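Local coordinates for HTH-type transcriptional regulator PrpR (Mycobacterium tuberculosis, PDB 6D2S), which regulates transcription of the enzymes that break down short-chain fatty acids through the glyoxylate and methylcitrate cycles, including propionate derived from cholesterol, at residues G52-K66 with K74-R87. Numbering follows the deposited sequence.
Sequences GISVVIDDNLPDTAK and KVLRVAHWLMPGQR
Arg77, on the central strand, reaches across to Asp58 at the end of the neighbouring strand 54-58, its NE 2.7 Å from Asp58 OD2 in a salt bridge. The carboxylate offers its anti lone pair, and its plane stands 72° from that of the guanidinium. A bend at chi3 (63°) brings the guanidinium against the loop 59-62, where Leu61 CG lies over one face and the Asp59 carbonyl oxygen at the edge; NH1 bonds onward to His70 of strand 67-70. Nearer the backbone, the stem of Arg77 lies side by side with Val56, pointing the same way. Lys66, at the far end of the loop, is gripped differently. Its carbonyl oxygen takes the Ala79 N-H (N to O 2.9 Å), the donor standing above the carbonyl plane, while the extended side chain lies across Trp81 CH2 and Leu82 CD2, touching both from the same side, and ends in a weak bond from NZ to Gln86 OE1 (3.3 Å). On the sheet face of Val55 and Val78, Ile57 points CG2 at one face of the Arg87 guanidinium, which is held by NE to Leu82 O and by NH2 to His80 O. Six backbone bonds, from Ser54 N to Lys74 O through His80 N to Asp58 O, pair 54-58 with 75-79 in parallel. With 67-70 antiparallel on the other side of 75-79, this gives the three-stranded mixed sheet of the IrrE N-terminal-like domain, a member of the Peptidase_MA clan.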
loop_
_atom_site.group_PDB
_atom_site.type_symbol
_atom_site.label_atom_id
_atom_site.label_comp_id
_atom_site.label_asym_id
_atom_site.label_seq_id
_atom_site.Cartn_x
_atom_site.Cartn_y
_atom_site.Cartn_z
ATOM N N GLY A 52 -25.175 -0.071 -7.122
ATOM C CA GLY A 52 -25.729 0.724 -8.190
ATOM C C GLY A 52 -24.815 1.835 -8.645
ATOM O O GLY A 52 -25.280 2.779 -9.282
ATOM N N ILE A 53 -23.522 1.742 -8.350
ATOM C CA ILE A 53 -22.560 2.738 -8.801
ATOM C C ILE A 53 -21.985 2.283 -10.130
ATOM O O ILE A 53 -21.540 1.140 -10.263
ATOM C CB ILE A 53 -21.454 2.947 -7.760
ATOM C CG1 ILE A 53 -22.050 3.572 -6.498
ATOM C CG2 ILE A 53 -20.321 3.806 -8.347
ATOM C CD1 ILE A 53 -21.110 3.569 -5.342
ATOM N N SER A 54 -22.024 3.168 -11.124
ATOM C CA SER A 54 -21.463 2.896 -12.441
ATOM C C SER A 54 -20.040 3.442 -12.499
ATOM O O SER A 54 -19.824 4.642 -12.290
ATOM C CB SER A 54 -22.320 3.535 -13.536
ATOM O OG SER A 54 -23.595 2.912 -13.624
ATOM N N VAL A 55 -19.087 2.577 -12.799
ATOM C CA VAL A 55 -17.693 2.980 -12.964
ATOM C C VAL A 55 -17.456 3.240 -14.441
ATOM O O VAL A 55 -17.829 2.421 -15.295
ATOM C CB VAL A 55 -16.730 1.899 -12.438
ATOM C CG1 VAL A 55 -15.287 2.265 -12.780
ATOM C CG2 VAL A 55 -16.906 1.693 -10.939
ATOM N N VAL A 56 -16.867 4.391 -14.756
ATOM C CA VAL A 56 -16.550 4.757 -16.129
ATOM C C VAL A 56 -15.111 5.252 -16.179
ATOM O O VAL A 56 -14.666 5.996 -15.299
ATOM C CB VAL A 56 -17.522 5.824 -16.672
ATOM C CG1 VAL A 56 -17.520 7.048 -15.780
ATOM C CG2 VAL A 56 -17.171 6.188 -18.102
ATOM N N ILE A 57 -14.380 4.825 -17.195
ATOM C CA ILE A 57 -13.013 5.280 -17.399
ATOM C C ILE A 57 -13.079 6.581 -18.187
ATOM O O ILE A 57 -13.784 6.660 -19.198
ATOM C CB ILE A 57 -12.189 4.219 -18.147
ATOM C CG1 ILE A 57 -12.223 2.879 -17.401
ATOM C CG2 ILE A 57 -10.759 4.714 -18.391
ATOM C CD1 ILE A 57 -11.809 2.943 -15.929
ATOM N N ASP A 58 -12.355 7.607 -17.743
ATOM C CA ASP A 58 -12.554 8.920 -18.355
ATOM C C ASP A 58 -11.251 9.708 -18.411
ATOM O O ASP A 58 -10.327 9.481 -17.627
ATOM C CB ASP A 58 -13.610 9.727 -17.583
ATOM C CG ASP A 58 -14.422 10.642 -18.475
ATOM O OD1 ASP A 58 -14.223 10.625 -19.712
ATOM O OD2 ASP A 58 -15.278 11.378 -17.932
ATOM N N ASP A 59 -11.188 10.628 -19.360
ATOM C CA ASP A 59 -10.125 11.612 -19.389
ATOM C C ASP A 59 -10.683 12.941 -18.888
ATOM O O ASP A 59 -11.861 13.046 -18.537
ATOM C CB ASP A 59 -9.514 11.716 -20.789
ATOM C CG ASP A 59 -10.534 12.041 -21.861
ATOM O OD1 ASP A 59 -11.731 11.733 -21.687
ATOM O OD2 ASP A 59 -10.130 12.612 -22.895
ATOM N N ASN A 60 -9.800 13.943 -18.842
ATOM C CA ASN A 60 -10.101 15.304 -18.379
ATOM C C ASN A 60 -10.824 15.326 -17.032
ATOM O O ASN A 60 -11.710 16.147 -16.790
ATOM C CB ASN A 60 -10.877 16.101 -19.432
ATOM C CG ASN A 60 -12.223 15.502 -19.760
ATOM O OD1 ASN A 60 -13.063 15.303 -18.881
ATOM N ND2 ASN A 60 -12.449 15.236 -21.046
ATOM N N LEU A 61 -10.412 14.448 -16.128
ATOM C CA LEU A 61 -10.845 14.582 -14.744
ATOM C C LEU A 61 -10.316 15.889 -14.158
ATOM O O LEU A 61 -9.137 16.216 -14.339
ATOM C CB LEU A 61 -10.354 13.409 -13.903
ATOM C CG LEU A 61 -11.348 12.261 -13.746
ATOM C CD1 LEU A 61 -11.577 11.580 -15.082
ATOM C CD2 LEU A 61 -10.839 11.278 -12.710
ATOM N N PRO A 62 -11.146 16.647 -13.442
ATOM C CA PRO A 62 -10.671 17.918 -12.881
ATOM C C PRO A 62 -9.378 17.724 -12.102
ATOM O O PRO A 62 -9.239 16.784 -11.318
ATOM C CB PRO A 62 -11.828 18.361 -11.974
ATOM C CG PRO A 62 -12.655 17.112 -11.736
ATOM C CD PRO A 62 -12.506 16.303 -12.987
ATOM N N ASP A 63 -8.410 18.607 -12.356
ATOM C CA ASP A 63 -7.164 18.655 -11.590
ATOM C C ASP A 63 -6.341 17.377 -11.744
ATOM O O ASP A 63 -5.583 17.007 -10.843
ATOM C CB ASP A 63 -7.441 18.932 -10.107
ATOM C CG ASP A 63 -8.015 20.321 -9.866
ATOM O OD1 ASP A 63 -7.284 21.315 -10.069
ATOM O OD2 ASP A 63 -9.201 20.419 -9.482
ATOM N N THR A 64 -6.473 16.700 -12.887
ATOM C CA THR A 64 -5.743 15.458 -13.153
ATOM C C THR A 64 -5.846 14.484 -11.977
ATOM O O THR A 64 -4.922 13.715 -11.694
ATOM C CB THR A 64 -4.275 15.739 -13.504
ATOM O OG1 THR A 64 -3.733 14.629 -14.232
ATOM C CG2 THR A 64 -3.445 15.960 -12.251
ATOM N N ALA A 65 -6.976 14.512 -11.273
ATOM C CA ALA A 65 -7.214 13.539 -10.220
ATOM C C ALA A 65 -7.217 12.126 -10.804
ATOM O O ALA A 65 -7.357 11.928 -12.014
ATOM C CB ALA A 65 -8.539 13.833 -9.521
ATOM N N LYS A 66 -7.055 11.127 -9.926
ATOM C CA LYS A 66 -7.175 9.743 -10.379
ATOM C C LYS A 66 -8.618 9.256 -10.386
ATOM O O LYS A 66 -8.913 8.239 -11.024
ATOM C CB LYS A 66 -6.320 8.801 -9.519
ATOM C CG LYS A 66 -4.818 9.040 -9.631
ATOM C CD LYS A 66 -4.030 7.985 -8.860
ATOM C CE LYS A 66 -2.521 8.190 -9.011
ATOM N NZ LYS A 66 -1.752 7.021 -8.473
ATOM N N LYS A 74 -24.517 8.613 -8.872
ATOM C CA LYS A 74 -23.792 7.391 -8.502
ATOM C C LYS A 74 -22.905 6.897 -9.647
ATOM O O LYS A 74 -22.986 5.752 -10.095
ATOM C CB LYS A 74 -24.765 6.297 -8.045
ATOM C CG LYS A 74 -25.588 6.691 -6.822
ATOM C CD LYS A 74 -26.236 5.480 -6.169
ATOM C CE LYS A 74 -27.136 4.742 -7.142
ATOM N NZ LYS A 74 -27.703 3.508 -6.528
ATOM N N VAL A 75 -22.043 7.792 -10.117
ATOM C CA VAL A 75 -21.063 7.473 -11.149
ATOM C C VAL A 75 -19.680 7.724 -10.582
ATOM O O VAL A 75 -19.427 8.788 -10.013
ATOM C CB VAL A 75 -21.277 8.316 -12.422
ATOM C CG1 VAL A 75 -20.046 8.205 -13.342
ATOM C CG2 VAL A 75 -22.531 7.872 -13.151
ATOM N N LEU A 76 -18.771 6.762 -10.766
ATOM C CA LEU A 76 -17.376 6.944 -10.383
ATOM C C LEU A 76 -16.551 7.010 -11.661
ATOM O O LEU A 76 -16.463 6.021 -12.396
ATOM C CB LEU A 76 -16.877 5.809 -9.490
ATOM C CG LEU A 76 -15.382 5.908 -9.155
ATOM C CD1 LEU A 76 -15.098 7.141 -8.298
ATOM C CD2 LEU A 76 -14.893 4.644 -8.451
ATOM N N ARG A 77 -15.956 8.171 -11.925
ATOM C CA ARG A 77 -15.025 8.319 -13.037
ATOM C C ARG A 77 -13.610 8.005 -12.569
ATOM O O ARG A 77 -13.182 8.458 -11.503
ATOM C CB ARG A 77 -15.106 9.736 -13.611
ATOM C CG ARG A 77 -16.396 9.960 -14.370
ATOM C CD ARG A 77 -16.680 11.442 -14.535
ATOM N NE ARG A 77 -15.652 12.111 -15.325
ATOM C CZ ARG A 77 -15.239 13.356 -15.103
ATOM N NH1 ARG A 77 -15.753 14.062 -14.099
ATOM N NH2 ARG A 77 -14.308 13.898 -15.879
ATOM N N VAL A 78 -12.896 7.217 -13.360
ATOM C CA VAL A 78 -11.563 6.746 -13.022
ATOM C C VAL A 78 -10.651 7.121 -14.177
ATOM O O VAL A 78 -11.017 6.938 -15.343
ATOM C CB VAL A 78 -11.545 5.225 -12.765
ATOM C CG1 VAL A 78 -10.115 4.734 -12.513
ATOM C CG2 VAL A 78 -12.463 4.878 -11.594
ATOM N N ALA A 79 -9.478 7.667 -13.851
ATOM C CA ALA A 79 -8.598 8.242 -14.863
ATOM C C ALA A 79 -8.132 7.194 -15.870
ATOM O O ALA A 79 -7.642 6.128 -15.496
ATOM C CB ALA A 79 -7.376 8.885 -14.198
ATOM N N HIS A 80 -8.240 7.540 -17.153
ATOM C CA HIS A 80 -7.891 6.616 -18.234
ATOM C C HIS A 80 -6.396 6.322 -18.289
ATOM O O HIS A 80 -5.998 5.266 -18.793
ATOM C CB HIS A 80 -8.354 7.200 -19.572
ATOM C CG HIS A 80 -7.456 8.278 -20.092
ATOM N ND1 HIS A 80 -7.278 9.479 -19.439
ATOM C CD2 HIS A 80 -6.647 8.318 -21.178
ATOM C CE1 HIS A 80 -6.413 10.219 -20.109
ATOM N NE2 HIS A 80 -6.017 9.539 -21.170
ATOM N N TRP A 81 -5.553 7.233 -17.807
ATOM C CA TRP A 81 -4.118 6.988 -17.888
ATOM C C TRP A 81 -3.619 6.011 -16.829
ATOM O O TRP A 81 -2.424 5.694 -16.817
ATOM C CB TRP A 81 -3.341 8.308 -17.796
ATOM C CG TRP A 81 -3.689 9.180 -16.628
ATOM C CD1 TRP A 81 -4.643 10.154 -16.586
ATOM C CD2 TRP A 81 -3.073 9.166 -15.330
ATOM N NE1 TRP A 81 -4.659 10.747 -15.342
ATOM C CE2 TRP A 81 -3.709 10.155 -14.554
ATOM C CE3 TRP A 81 -2.045 8.412 -14.755
ATOM C CZ2 TRP A 81 -3.350 10.411 -13.228
ATOM C CZ3 TRP A 81 -1.684 8.670 -13.443
ATOM C CH2 TRP A 81 -2.337 9.661 -12.695
ATOM N N LEU A 82 -4.494 5.512 -15.957
ATOM C CA LEU A 82 -4.094 4.511 -14.977
ATOM C C LEU A 82 -4.075 3.116 -15.587
ATOM O O LEU A 82 -4.914 2.781 -16.428
ATOM C CB LEU A 82 -5.053 4.517 -13.784
ATOM C CG LEU A 82 -5.169 5.812 -12.989
ATOM C CD1 LEU A 82 -6.289 5.685 -11.960
ATOM C CD2 LEU A 82 -3.834 6.173 -12.302
ATOM N N MET A 83 -3.101 2.305 -15.161
ATOM C CA MET A 83 -3.081 0.897 -15.526
ATOM C C MET A 83 -4.169 0.144 -14.766
ATOM O O MET A 83 -4.713 0.651 -13.779
ATOM C CB MET A 83 -1.714 0.283 -15.231
ATOM C CG MET A 83 -0.593 0.816 -16.096
ATOM S SD MET A 83 -0.868 0.451 -17.835
ATOM C CE MET A 83 -0.885 -1.339 -17.820
ATOM N N PRO A 84 -4.514 -1.070 -15.215
ATOM C CA PRO A 84 -5.606 -1.811 -14.554
ATOM C C PRO A 84 -5.467 -1.918 -13.046
ATOM O O PRO A 84 -6.470 -1.813 -12.323
ATOM C CB PRO A 84 -5.537 -3.185 -15.232
ATOM C CG PRO A 84 -5.024 -2.872 -16.614
ATOM C CD PRO A 84 -4.001 -1.780 -16.403
ATOM N N GLY A 85 -4.248 -2.105 -12.541
ATOM C CA GLY A 85 -4.082 -2.221 -11.102
ATOM C C GLY A 85 -4.470 -0.952 -10.370
ATOM O O GLY A 85 -5.109 -1.001 -9.314
ATOM N N GLN A 86 -4.078 0.206 -10.913
ATOM C CA GLN A 86 -4.453 1.468 -10.275
ATOM C C GLN A 86 -5.918 1.809 -10.502
ATOM O O GLN A 86 -6.547 2.413 -9.628
ATOM C CB GLN A 86 -3.567 2.615 -10.769
ATOM C CG GLN A 86 -2.483 3.000 -9.764
ATOM C CD GLN A 86 -3.040 3.283 -8.362
ATOM O OE1 GLN A 86 -3.687 4.310 -8.121
ATOM N NE2 GLN A 86 -2.789 2.363 -7.437
ATOM N N ARG A 87 -6.479 1.458 -11.662
ATOM C CA ARG A 87 -7.928 1.570 -11.815
ATOM C C ARG A 87 -8.641 0.796 -10.712
ATOM O O ARG A 87 -9.546 1.315 -10.051
ATOM C CB ARG A 87 -8.360 1.063 -13.193
ATOM C CG ARG A 87 -7.841 1.919 -14.342
ATOM C CD ARG A 87 -8.273 1.375 -15.701
ATOM N NE ARG A 87 -7.715 2.180 -16.788
ATOM C CZ ARG A 87 -8.106 2.103 -18.059
ATOM N NH1 ARG A 87 -9.072 1.262 -18.407
ATOM N NH2 ARG A 87 -7.545 2.879 -18.981
HETATM O O HOH W 1 -25.180 4.653 -11.375
HETATM O O HOH W 2 -6.565 12.765 -14.496
#